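Local coordinates for YfkN protein (PDB 3GVE) that belongs to the calcineurin-like phosphoesterase family and carries a manganese ion and a magnesium ion held by shared and separate protein ligands, at residues K49-E52 and N56-L59; L12-T17 and V210-A215; Y113-L118 and G185-Q190; E73-Y78 and T89-S94; E194-T199 and F233-K238. All blocks are in the same frame, centred on the assembly; numbering follows the deposited sequence. Where two conformers were deposited one is given.

Interaction 1: residues K49-E52 and N56-L59; sequences KHRE and NTLL
R51 leaves helix 40-53 just before the turn into strand 57-61 and touches T57 with its stem at CG and L59 with its guanidinium. From CB, CG is turned beside the backbone N (chi1 -83°), and there it meets the methyl CG2 of T57 at 4.0 Å. From CG to NE the chain is extended, which carries the charged end along the strand. NE then gives a hydrogen bond to a water that in turn donates to T57 O. At the tip, NH2 lies 3.6 Å from L59 CD2 and close to L59 CB, the leucine crossing the arginine at about a right angle. A second water sits at the guanidinium edge, in its plane, 3.1 Å from NH2 and within hydrogen-bonding distance of T57 O, and it too bridges helix and strand. NH1 is bonded to the carbonyl of L99, just after helix 91-98, which helps fix the group's rotation. Another water donates to both H50 O and T57 OG1, 2.8 Å from each, while T57 OG1 is also bonded to N54 O. Threonine suits this place by offering a methyl to the arginine stem and a hydroxyl to the turn. Few direct apolar touches and three bridging waters join the helix to the sheet face, the polar link running through water.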
# COMPACT_ATOMS: atom_id res chain seq x y z
N LYS A 49 17.89 14.61 15.82
CA LYS A 49 17.43 15.67 16.71
C LYS A 49 17.20 15.17 18.14
O LYS A 49 17.64 15.78 19.10
CB LYS A 49 16.16 16.31 16.18
CG LYS A 49 15.58 17.31 17.17
CD LYS A 49 14.44 18.04 16.57
CE LYS A 49 13.17 17.23 16.64
NZ LYS A 49 12.01 18.13 16.52
N HIS A 50 16.51 14.04 18.28
CA HIS A 50 16.23 13.52 19.61
C HIS A 50 17.50 13.04 20.31
O HIS A 50 17.66 13.24 21.50
CB HIS A 50 15.14 12.45 19.52
CG HIS A 50 13.78 13.04 19.38
ND1 HIS A 50 13.01 13.38 20.47
CD2 HIS A 50 13.08 13.40 18.29
CE1 HIS A 50 11.88 13.91 20.05
NE2 HIS A 50 11.90 13.94 18.73
N ARG A 51 18.43 12.45 19.57
CA ARG A 51 19.70 12.04 20.14
C ARG A 51 20.45 13.25 20.71
O ARG A 51 21.11 13.14 21.72
CB ARG A 51 20.57 11.30 19.11
CG ARG A 51 20.23 9.81 18.98
CD ARG A 51 21.11 9.12 17.96
NE ARG A 51 21.14 7.68 18.20
CZ ARG A 51 21.29 6.76 17.25
NH1 ARG A 51 21.40 7.10 15.98
NH2 ARG A 51 21.35 5.49 17.59
N GLU A 52 20.33 14.40 20.06
CA GLU A 52 21.00 15.61 20.56
C GLU A 52 20.40 16.11 21.87
O GLU A 52 21.03 16.83 22.60
CB GLU A 52 20.93 16.73 19.52
CG GLU A 52 21.74 16.46 18.27
CD GLU A 52 21.37 17.35 17.09
OE1 GLU A 52 20.38 18.09 17.16
OE2 GLU A 52 22.10 17.29 16.12
N ASN A 56 21.30 9.63 26.98
CA ASN A 56 20.77 8.31 27.29
C ASN A 56 19.65 7.95 26.32
O ASN A 56 18.51 7.92 26.68
CB ASN A 56 20.23 8.24 28.73
CG ASN A 56 21.21 8.72 29.78
OD1 ASN A 56 22.38 8.40 29.78
ND2 ASN A 56 20.68 9.46 30.73
N THR A 57 20.01 7.69 25.08
CA THR A 57 19.01 7.41 24.04
C THR A 57 19.28 6.07 23.36
O THR A 57 20.38 5.78 22.90
CB THR A 57 18.96 8.56 23.00
OG1 THR A 57 18.50 9.75 23.65
CG2 THR A 57 17.99 8.22 21.88
N LEU A 58 18.23 5.26 23.31
CA LEU A 58 18.25 4.00 22.59
C LEU A 58 17.41 4.15 21.33
O LEU A 58 16.50 4.96 21.31
CB LEU A 58 17.65 2.91 23.48
CG LEU A 58 18.34 2.74 24.83
CD1 LEU A 58 17.52 1.78 25.67
CD2 LEU A 58 19.79 2.22 24.63
N LEU A 59 17.73 3.35 20.32
CA LEU A 59 17.04 3.37 19.04
C LEU A 59 16.68 1.94 18.63
O LEU A 59 17.51 1.07 18.54
CB LEU A 59 17.93 4.04 17.99
CG LEU A 59 17.43 3.98 16.53
CD1 LEU A 59 16.11 4.75 16.35
CD2 LEU A 59 18.52 4.56 15.61
O HOH W 1 16.25 11.36 23.01
O HOH W 2 21.36 4.64 20.53
O HOH W 3 21.93 7.70 21.33

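Interaction 2: residues L12-T17 and V210-A215; sequences LSILAT and VIIALA
Strand 12-17 and strand 210-215 run in the same general sense, one from each of two sheets laid face to face, with the CA atoms of I14 and I212 9.0 Å apart. This is the core of the beta sandwich characteristic of calcineurin-like phosphoesterases, and the spacing leaves room for side chains that meet end to end but none for backbone pairing. Alternate residues of each strand turn inward: L12 and I14 from one side, V210 and I212 from the other. The two isoleucines reach toward each other tip to tip. In each, CG1 stands beside the backbone N, and the extended second torsion (chi2 155° in I14, 166° in I212) carries CD1 outward from CG1 into the gap between the sheets. Beta-branched isoleucine suits a strand, and its longer branch spans half the gap. L12 and V210 make a looser pair two residues back along each strand, CD2 of L12 lying 4.5 Å from CG1 of V210. The core continues outward from here, since I14 also packs on A244 and I212 on V165 and Y167. Both strands lead toward the two-metal centre: D19 and H21, manganese ligands, follow the first, and H216, a magnesium ligand, directly follows the second. At the centre of the contact, I14 CD1 lies 3.6 Å from I212 CD1 and 3.8 Å from I212 CG1.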
# COMPACT_ATOMS: atom_id res chain seq x y z
N LEU A 12 15.89 8.12 30.57
CA LEU A 12 16.20 7.27 29.43
C LEU A 12 15.17 7.54 28.32
O LEU A 12 13.98 7.57 28.58
CB LEU A 12 16.13 5.80 29.88
CG LEU A 12 16.36 4.75 28.81
CD1 LEU A 12 17.77 4.88 28.24
CD2 LEU A 12 16.13 3.36 29.38
N SER A 13 15.64 7.78 27.11
CA SER A 13 14.75 7.98 25.97
C SER A 13 14.88 6.80 25.02
O SER A 13 15.96 6.31 24.78
CB SER A 13 15.13 9.25 25.22
OG SER A 13 14.88 10.39 26.01
N ILE A 14 13.75 6.35 24.50
CA ILE A 14 13.74 5.27 23.52
C ILE A 14 13.11 5.82 22.25
O ILE A 14 11.99 6.27 22.28
CB ILE A 14 12.91 4.06 24.02
CG1 ILE A 14 13.43 3.53 25.36
CG2 ILE A 14 12.91 2.94 22.98
CD1 ILE A 14 12.37 2.82 26.15
N LEU A 15 13.85 5.76 21.15
CA LEU A 15 13.34 6.17 19.84
C LEU A 15 13.00 4.93 19.03
O LEU A 15 13.74 3.97 19.09
CB LEU A 15 14.39 6.99 19.11
CG LEU A 15 15.02 8.15 19.91
CD1 LEU A 15 16.03 8.87 19.02
CD2 LEU A 15 13.97 9.12 20.42
N ALA A 16 11.90 4.96 18.28
CA ALA A 16 11.40 3.75 17.62
C ALA A 16 10.86 3.98 16.22
O ALA A 16 10.08 4.92 16.00
CB ALA A 16 10.31 3.08 18.46
N THR A 17 11.24 3.08 15.30
CA THR A 17 10.58 3.05 13.97
C THR A 17 9.77 1.79 13.86
O THR A 17 10.00 0.77 14.62
CB THR A 17 11.63 3.14 12.85
OG1 THR A 17 12.67 2.14 13.09
CG2 THR A 17 12.26 4.50 12.82
N VAL A 210 15.26 -2.82 33.05
CA VAL A 210 14.26 -2.17 32.19
C VAL A 210 13.99 -3.12 31.04
O VAL A 210 14.92 -3.63 30.46
CB VAL A 210 14.79 -0.84 31.62
CG1 VAL A 210 13.80 -0.25 30.61
CG2 VAL A 210 15.07 0.15 32.75
N ILE A 211 12.73 -3.38 30.75
CA ILE A 211 12.35 -4.30 29.69
C ILE A 211 11.54 -3.56 28.62
O ILE A 211 10.51 -2.96 28.92
CB ILE A 211 11.56 -5.53 30.23
CG1 ILE A 211 12.47 -6.43 31.08
CG2 ILE A 211 10.94 -6.32 29.07
CD1 ILE A 211 11.76 -7.59 31.75
N ILE A 212 12.03 -3.63 27.37
CA ILE A 212 11.36 -2.94 26.21
C ILE A 212 10.81 -4.01 25.32
O ILE A 212 11.55 -4.92 24.87
CB ILE A 212 12.37 -2.06 25.48
CG1 ILE A 212 12.91 -0.97 26.43
CG2 ILE A 212 11.67 -1.42 24.28
CD1 ILE A 212 14.14 -0.28 25.92
N ALA A 213 9.50 -3.97 25.08
CA ALA A 213 8.87 -4.90 24.16
C ALA A 213 8.80 -4.32 22.76
O ALA A 213 8.15 -3.23 22.61
CB ALA A 213 7.44 -5.21 24.66
N LEU A 214 9.40 -5.00 21.81
CA LEU A 214 9.23 -4.69 20.41
C LEU A 214 8.07 -5.56 19.93
O LEU A 214 8.23 -6.67 19.45
CB LEU A 214 10.54 -4.94 19.66
CG LEU A 214 11.77 -4.26 20.31
CD1 LEU A 214 13.04 -4.57 19.56
CD2 LEU A 214 11.61 -2.76 20.47
N ALA A 215 6.87 -5.03 20.13
CA ALA A 215 5.65 -5.78 19.90
C ALA A 215 5.10 -5.47 18.52
O ALA A 215 4.45 -4.47 18.32
CB ALA A 215 4.63 -5.43 20.98

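Interaction 3: residues Y113-L118 and G185-Q190; sequences YGLDFL and GQVQVQ
L115, in the first turn of helix 115-123, reaches out to Q186 and V187, where a loop leads into strand 188-189. The contact joins the start of a helix to the loop that leads into the small two-stranded sheet of 134-135 and 188-189, on the periphery of the calcineurin-like fold. Contact with the polar side chain of Q186 is the closer one. Leucine and glutamine slide past each other in opposite directions, and L115 CD1 is met by Q186 CB at 3.8 Å and by the amide oxygen OE1 at 3.7 Å. Beyond CG the glutamine is extended (chi2 -160°), which brings its aliphatic stem and amide alongside the methyl; a long side chain that is polar only at its end suits this exposed spot. The backbone part belongs to the helix start. G114 holds the N-cap position, and its positive phi of 96° is easily adopted by a residue without CB; its carbonyl accepts a weak bond from L118 N. The purely apolar contact is with V187, which is buried and packed also on M176 and V134, while L115 has Y143 as a further neighbour. Here the same methyl serves again, L115 CD1 standing 4.2 Å from V187 CG1.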
# COMPACT_ATOMS: atom_id res chain seq x y z
N TYR A 113 10.01 -13.86 2.31
CA TYR A 113 11.04 -14.36 1.40
C TYR A 113 11.68 -15.66 1.90
O TYR A 113 12.70 -16.10 1.37
CB TYR A 113 12.10 -13.28 1.17
CG TYR A 113 11.57 -12.05 0.47
CD1 TYR A 113 10.62 -12.16 -0.53
CD2 TYR A 113 12.01 -10.79 0.80
CE1 TYR A 113 10.13 -11.06 -1.17
CE2 TYR A 113 11.51 -9.67 0.14
CZ TYR A 113 10.58 -9.82 -0.84
OH TYR A 113 10.10 -8.71 -1.48
N GLY A 114 11.07 -16.26 2.90
CA GLY A 114 11.52 -17.55 3.41
C GLY A 114 12.43 -17.45 4.62
O GLY A 114 13.00 -16.42 4.89
N LEU A 115 12.56 -18.55 5.34
CA LEU A 115 13.33 -18.59 6.58
C LEU A 115 14.84 -18.41 6.36
O LEU A 115 15.49 -17.80 7.17
CB LEU A 115 13.06 -19.90 7.32
CG LEU A 115 11.65 -20.04 7.93
CD1 LEU A 115 11.36 -21.48 8.35
CD2 LEU A 115 11.47 -19.12 9.15
N ASP A 116 15.37 -18.95 5.27
CA ASP A 116 16.82 -18.86 5.06
C ASP A 116 17.25 -17.42 4.80
O ASP A 116 18.22 -16.96 5.35
CB ASP A 116 17.29 -19.78 3.93
CG ASP A 116 17.19 -21.25 4.27
OD1 ASP A 116 17.08 -21.62 5.45
OD2 ASP A 116 17.23 -22.04 3.32
N PHE A 117 16.50 -16.72 3.95
CA PHE A 117 16.82 -15.33 3.64
C PHE A 117 16.72 -14.48 4.89
O PHE A 117 17.54 -13.62 5.12
CB PHE A 117 15.91 -14.80 2.54
CG PHE A 117 16.26 -13.40 2.11
CD1 PHE A 117 17.36 -13.15 1.30
CD2 PHE A 117 15.49 -12.34 2.52
CE1 PHE A 117 17.67 -11.87 0.90
CE2 PHE A 117 15.80 -11.07 2.11
CZ PHE A 117 16.89 -10.83 1.30
N LEU A 118 15.73 -14.75 5.73
CA LEU A 118 15.60 -14.01 6.97
C LEU A 118 16.79 -14.25 7.91
O LEU A 118 17.30 -13.33 8.50
CB LEU A 118 14.27 -14.35 7.67
CG LEU A 118 13.99 -13.60 8.98
CD1 LEU A 118 14.12 -12.09 8.78
CD2 LEU A 118 12.60 -13.96 9.51
N GLY A 185 4.92 -26.59 8.79
CA GLY A 185 5.83 -27.70 9.03
C GLY A 185 7.24 -27.32 9.47
O GLY A 185 8.04 -28.19 9.78
N GLN A 186 7.52 -26.02 9.52
CA GLN A 186 8.86 -25.54 9.84
C GLN A 186 8.98 -24.74 11.13
O GLN A 186 10.01 -24.76 11.77
CB GLN A 186 9.40 -24.71 8.68
CG GLN A 186 9.44 -25.48 7.38
CD GLN A 186 10.37 -24.87 6.37
OE1 GLN A 186 11.56 -24.76 6.61
NE2 GLN A 186 9.84 -24.46 5.25
N VAL A 187 7.92 -24.03 11.51
CA VAL A 187 7.86 -23.32 12.78
C VAL A 187 6.45 -23.37 13.26
O VAL A 187 5.56 -23.76 12.50
CB VAL A 187 8.30 -21.85 12.60
CG1 VAL A 187 9.73 -21.73 12.18
CG2 VAL A 187 7.38 -21.07 11.59
N GLN A 188 6.29 -22.97 14.49
CA GLN A 188 4.96 -22.70 15.09
C GLN A 188 5.05 -21.38 15.86
O GLN A 188 6.16 -20.86 16.10
CB GLN A 188 4.55 -23.76 16.10
CG GLN A 188 5.36 -23.71 17.35
CD GLN A 188 5.21 -24.90 18.26
OE1 GLN A 188 6.05 -25.79 18.27
NE2 GLN A 188 4.16 -24.90 19.10
N VAL A 189 3.91 -20.77 16.18
CA VAL A 189 3.96 -19.49 16.86
C VAL A 189 3.09 -19.44 18.10
O VAL A 189 1.89 -19.63 18.04
CB VAL A 189 3.55 -18.32 15.91
CG1 VAL A 189 3.73 -16.98 16.61
CG2 VAL A 189 4.33 -18.36 14.62
N GLN A 190 3.74 -19.17 19.22
CA GLN A 190 3.10 -19.08 20.50
C GLN A 190 2.34 -17.75 20.62
O GLN A 190 2.76 -16.72 20.10
CB GLN A 190 4.18 -19.19 21.58
CG GLN A 190 3.70 -19.15 23.01
CD GLN A 190 4.84 -19.20 24.01
OE1 GLN A 190 5.96 -18.82 23.70
NE2 GLN A 190 4.55 -19.66 25.22

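Interaction 4: residues E73-Y78 and T89-S94; sequences EYAVKY and THPIIS
H90, whose ring rests against A75, has its carbonyl oxygen bonded by S94 N at 2.9 Å, the first backbone bond of helix 91-98. The same residue caps the same first turn with its side chain: ND1 accepts from I92 N at 3.1 Å, with an N-H...N angle of 151°. The donor lies at the ring edge, only 8° out of its plane, so the imidazole nitrogen is well aimed. CG is anti to the backbone N (chi1 -168°), which folds the ring back over the helix start. H90 is therefore a true N-cap, with P91 next in the chain as the first helical residue, a place where proline's missing N-H costs nothing. The capped end meets the N-terminal half of helix 70-85, and these two successive helices of the calcineurin-like domain touch where a small alanine faces the H90 and P91 rings. A75 supplies only a methyl, which lets the histidine come near: its CB is 3.6 Å from both NE2 and CE1, approaching the ring obliquely. The same CB lies 4.3 Å from P91 CD. H90 also packs on T121, and P91 in turn packs on I328 and T331 of helix 322-340.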
# COMPACT_ATOMS: atom_id res chain seq x y z
N GLU A 73 12.68 -6.02 -2.96
CA GLU A 73 12.68 -7.03 -4.03
C GLU A 73 14.06 -7.14 -4.65
O GLU A 73 14.54 -8.22 -4.92
CB GLU A 73 11.73 -6.62 -5.15
CG GLU A 73 10.29 -6.77 -4.86
CD GLU A 73 9.44 -6.12 -5.96
OE1 GLU A 73 8.28 -5.82 -5.66
OE2 GLU A 73 9.93 -5.88 -7.10
N TYR A 74 14.69 -6.01 -4.89
CA TYR A 74 16.03 -6.00 -5.46
C TYR A 74 16.98 -6.83 -4.58
O TYR A 74 17.78 -7.62 -5.06
CB TYR A 74 16.55 -4.56 -5.63
CG TYR A 74 17.99 -4.57 -6.10
CD1 TYR A 74 18.29 -4.72 -7.44
CD2 TYR A 74 19.04 -4.51 -5.19
CE1 TYR A 74 19.58 -4.76 -7.87
CE2 TYR A 74 20.34 -4.56 -5.62
CZ TYR A 74 20.61 -4.68 -6.96
OH TYR A 74 21.91 -4.74 -7.40
N ALA A 75 16.89 -6.67 -3.27
CA ALA A 75 17.79 -7.36 -2.37
C ALA A 75 17.65 -8.88 -2.44
O ALA A 75 18.62 -9.61 -2.57
CB ALA A 75 17.64 -6.86 -0.98
N VAL A 76 16.41 -9.34 -2.37
CA VAL A 76 16.17 -10.77 -2.43
C VAL A 76 16.51 -11.36 -3.80
O VAL A 76 17.02 -12.45 -3.88
CB VAL A 76 14.75 -11.13 -1.90
CG1 VAL A 76 13.67 -10.78 -2.89
CG2 VAL A 76 14.68 -12.59 -1.52
N LYS A 77 16.25 -10.63 -4.88
CA LYS A 77 16.51 -11.16 -6.21
C LYS A 77 18.00 -11.14 -6.56
O LYS A 77 18.51 -12.12 -7.06
CB LYS A 77 15.70 -10.40 -7.26
CG LYS A 77 14.22 -10.68 -7.17
CD LYS A 77 13.48 -10.02 -8.33
CE LYS A 77 12.00 -10.24 -8.25
NZ LYS A 77 11.32 -9.74 -9.49
N TYR A 78 18.67 -10.03 -6.30
CA TYR A 78 20.06 -9.86 -6.71
C TYR A 78 21.12 -10.29 -5.70
O TYR A 78 22.25 -10.53 -6.07
CB TYR A 78 20.32 -8.42 -7.16
CG TYR A 78 19.72 -8.11 -8.52
CD1 TYR A 78 20.52 -8.09 -9.67
CD2 TYR A 78 18.37 -7.88 -8.66
CE1 TYR A 78 19.95 -7.82 -10.90
CE2 TYR A 78 17.82 -7.62 -9.87
CZ TYR A 78 18.61 -7.58 -10.99
OH TYR A 78 18.04 -7.32 -12.20
N THR A 89 26.05 -7.94 3.56
CA THR A 89 25.02 -7.45 4.47
C THR A 89 23.79 -7.00 3.68
O THR A 89 23.91 -6.33 2.67
CB THR A 89 25.54 -6.26 5.27
OG1 THR A 89 26.73 -6.65 5.96
CG2 THR A 89 24.51 -5.78 6.28
N HIS A 90 22.60 -7.34 4.14
CA HIS A 90 21.39 -6.83 3.48
C HIS A 90 21.50 -5.30 3.47
O HIS A 90 21.74 -4.71 4.50
CB HIS A 90 20.16 -7.28 4.28
CG HIS A 90 18.86 -7.05 3.56
ND1 HIS A 90 18.47 -5.81 3.11
CD2 HIS A 90 17.89 -7.92 3.19
CE1 HIS A 90 17.30 -5.92 2.51
NE2 HIS A 90 16.92 -7.18 2.55
N PRO A 91 21.31 -4.66 2.32
CA PRO A 91 21.45 -3.20 2.23
C PRO A 91 20.57 -2.43 3.22
O PRO A 91 20.99 -1.40 3.70
CB PRO A 91 21.05 -2.91 0.78
CG PRO A 91 21.46 -4.11 0.06
CD PRO A 91 21.12 -5.26 0.98
N ILE A 92 19.38 -2.92 3.52
CA ILE A 92 18.55 -2.26 4.52
C ILE A 92 19.21 -2.34 5.92
O ILE A 92 19.26 -1.37 6.66
CB ILE A 92 17.13 -2.83 4.54
CG1 ILE A 92 16.41 -2.40 3.26
CG2 ILE A 92 16.38 -2.38 5.79
CD1 ILE A 92 15.06 -3.05 3.06
N ILE A 93 19.72 -3.52 6.24
CA ILE A 93 20.47 -3.71 7.48
C ILE A 93 21.72 -2.82 7.54
O ILE A 93 22.04 -2.29 8.58
CB ILE A 93 20.80 -5.20 7.71
CG1 ILE A 93 19.50 -6.03 7.84
CG2 ILE A 93 21.71 -5.39 8.95
CD1 ILE A 93 18.58 -5.60 9.01
N SER A 94 22.41 -2.62 6.41
CA SER A 94 23.54 -1.64 6.39
C SER A 94 23.12 -0.27 6.82
O SER A 94 23.87 0.41 7.51
CB SER A 94 24.18 -1.57 5.03
OG SER A 94 24.62 -2.84 4.59

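Interaction 5: residues E194-T199 and F233-K238; sequences ESANET and FDLATK
The carboxamide of N197 turns toward the carbonyl of K238, with ND2 3.7 Å and OD1 3.9 Å from K238 O, too far for a bond. A second flat group, the F233 ring, has T237 CG2 over one face, offset toward the rim, and D234 OD1 at its edge in the plane. The buried part of the contact is A196 CB against L235 CD2, at 3.7 Å. Alanine keeps the helix surface low, and leucine reaches across with CD2; its chi1 of -88° helps bring the branch over. K238 carries its amine away from N197 to the carbonyl of Q224, as suits a long charged side chain at a rim. Each helix is also tied internally by a threonine. T199 OG1 and T199 N reach S195 O from opposite faces of its plane, the hydroxyl at 2.9 Å. T237 OG1 similarly gives its proton to F233 O, at 2.7 Å. Helix 192-205 lies in the connection from strand 160-170 to its parallel neighbour 210-215, and helix 232-238 between 210-215 and the next parallel strand, 244-247. The contact is thus between helices of two successive beta-alpha-beta crossovers of these three parallel strands.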
# COMPACT_ATOMS: atom_id res chain seq x y z
N GLU A 194 1.24 -15.17 26.16
CA GLU A 194 1.82 -16.38 26.76
C GLU A 194 3.33 -16.44 26.55
O GLU A 194 4.05 -16.71 27.47
CB GLU A 194 1.18 -17.66 26.19
CG GLU A 194 -0.23 -17.90 26.65
CD GLU A 194 -0.89 -19.06 25.92
OE1 GLU A 194 -0.17 -19.89 25.34
OE2 GLU A 194 -2.13 -19.12 25.92
N SER A 195 3.81 -15.99 25.43
CA SER A 195 5.27 -15.88 25.19
C SER A 195 5.87 -14.90 26.15
O SER A 195 7.00 -15.11 26.70
CB SER A 195 5.56 -15.64 23.70
OG SER A 195 6.83 -15.08 23.54
N ALA A 196 5.21 -13.77 26.34
CA ALA A 196 5.72 -12.76 27.26
C ALA A 196 5.78 -13.31 28.68
O ALA A 196 6.78 -13.13 29.36
CB ALA A 196 4.85 -11.49 27.21
N ASN A 197 4.70 -13.98 29.12
CA ASN A 197 4.65 -14.51 30.47
C ASN A 197 5.69 -15.62 30.72
O ASN A 197 6.15 -15.77 31.81
CB ASN A 197 3.23 -14.94 30.81
CG ASN A 197 2.35 -13.77 31.18
OD1 ASN A 197 2.82 -12.75 31.61
ND2 ASN A 197 1.06 -13.94 31.01
N GLU A 198 6.05 -16.34 29.68
CA GLU A 198 7.05 -17.39 29.77
C GLU A 198 8.45 -16.79 29.83
O GLU A 198 9.32 -17.28 30.53
CB GLU A 198 6.90 -18.28 28.54
CG GLU A 198 7.89 -19.43 28.35
CD GLU A 198 7.62 -20.16 27.04
OE1 GLU A 198 6.58 -20.81 26.92
OE2 GLU A 198 8.42 -20.06 26.12
N THR A 199 8.65 -15.71 29.09
CA THR A 199 9.99 -15.17 28.88
C THR A 199 10.45 -14.11 29.89
O THR A 199 11.59 -14.10 30.29
CB THR A 199 10.16 -14.67 27.42
OG1 THR A 199 9.80 -15.72 26.51
CG2 THR A 199 11.60 -14.26 27.15
N PHE A 233 -3.02 -4.27 24.03
CA PHE A 233 -3.82 -4.03 25.24
C PHE A 233 -3.62 -5.18 26.23
O PHE A 233 -3.50 -4.97 27.41
CB PHE A 233 -5.30 -3.88 24.89
CG PHE A 233 -6.18 -3.59 26.07
CD1 PHE A 233 -6.42 -2.29 26.48
CD2 PHE A 233 -6.77 -4.63 26.76
CE1 PHE A 233 -7.26 -2.04 27.59
CE2 PHE A 233 -7.60 -4.38 27.85
CZ PHE A 233 -7.85 -3.09 28.26
N ASP A 234 -3.61 -6.40 25.71
CA ASP A 234 -3.41 -7.59 26.54
C ASP A 234 -1.99 -7.72 27.10
O ASP A 234 -1.81 -8.11 28.23
CB ASP A 234 -3.86 -8.83 25.77
CG ASP A 234 -5.29 -8.71 25.28
OD1 ASP A 234 -6.18 -8.43 26.10
OD2 ASP A 234 -5.51 -8.85 24.10
N LEU A 235 -0.99 -7.37 26.29
CA LEU A 235 0.37 -7.28 26.80
C LEU A 235 0.45 -6.31 27.98
O LEU A 235 1.04 -6.60 29.00
CB LEU A 235 1.31 -6.80 25.71
CG LEU A 235 1.92 -7.87 24.83
CD1 LEU A 235 2.73 -7.17 23.74
CD2 LEU A 235 2.83 -8.83 25.64
N ALA A 236 -0.18 -5.15 27.82
CA ALA A 236 -0.09 -4.12 28.86
C ALA A 236 -0.83 -4.51 30.14
O ALA A 236 -0.43 -4.09 31.21
CB ALA A 236 -0.61 -2.79 28.33
N THR A 237 -1.90 -5.28 30.01
CA THR A 237 -2.76 -5.57 31.16
C THR A 237 -2.53 -6.95 31.80
O THR A 237 -2.78 -7.11 32.98
CB THR A 237 -4.25 -5.44 30.78
OG1 THR A 237 -4.52 -6.22 29.61
CG2 THR A 237 -4.63 -3.96 30.53
N LYS A 238 -2.09 -7.93 31.01
CA LYS A 238 -2.02 -9.32 31.50
C LYS A 238 -0.63 -9.77 31.90
O LYS A 238 -0.47 -10.85 32.44
CB LYS A 238 -2.57 -10.31 30.46
CG LYS A 238 -4.02 -10.13 30.07
CD LYS A 238 -4.47 -11.29 29.16
CE LYS A 238 -5.91 -11.15 28.70
NZ LYS A 238 -6.28 -12.37 27.90

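In the fold
Starting from the N terminus, strand 9-17 opens the loop that interaction 2 finally closes at 210-215, bringing together the two sheets of the sandwich. Three smaller closures fall within that span, one after another. Interaction 1 joins helix 40-53 to the next strand, the neighbour of 9-17, and so touches interaction 2 directly through backbone bonds. Interaction 4 then ties helix 70-85 to helix 91-98, and interaction 3 brings helix 115-123 to the loop before strand 188-189; these two touch through F117 and H90. Interaction 5 crosses interaction 2, because helix 192-205 precedes strand 210-215 and helix 232-238 follows it; A215 packs against L235 at that junction.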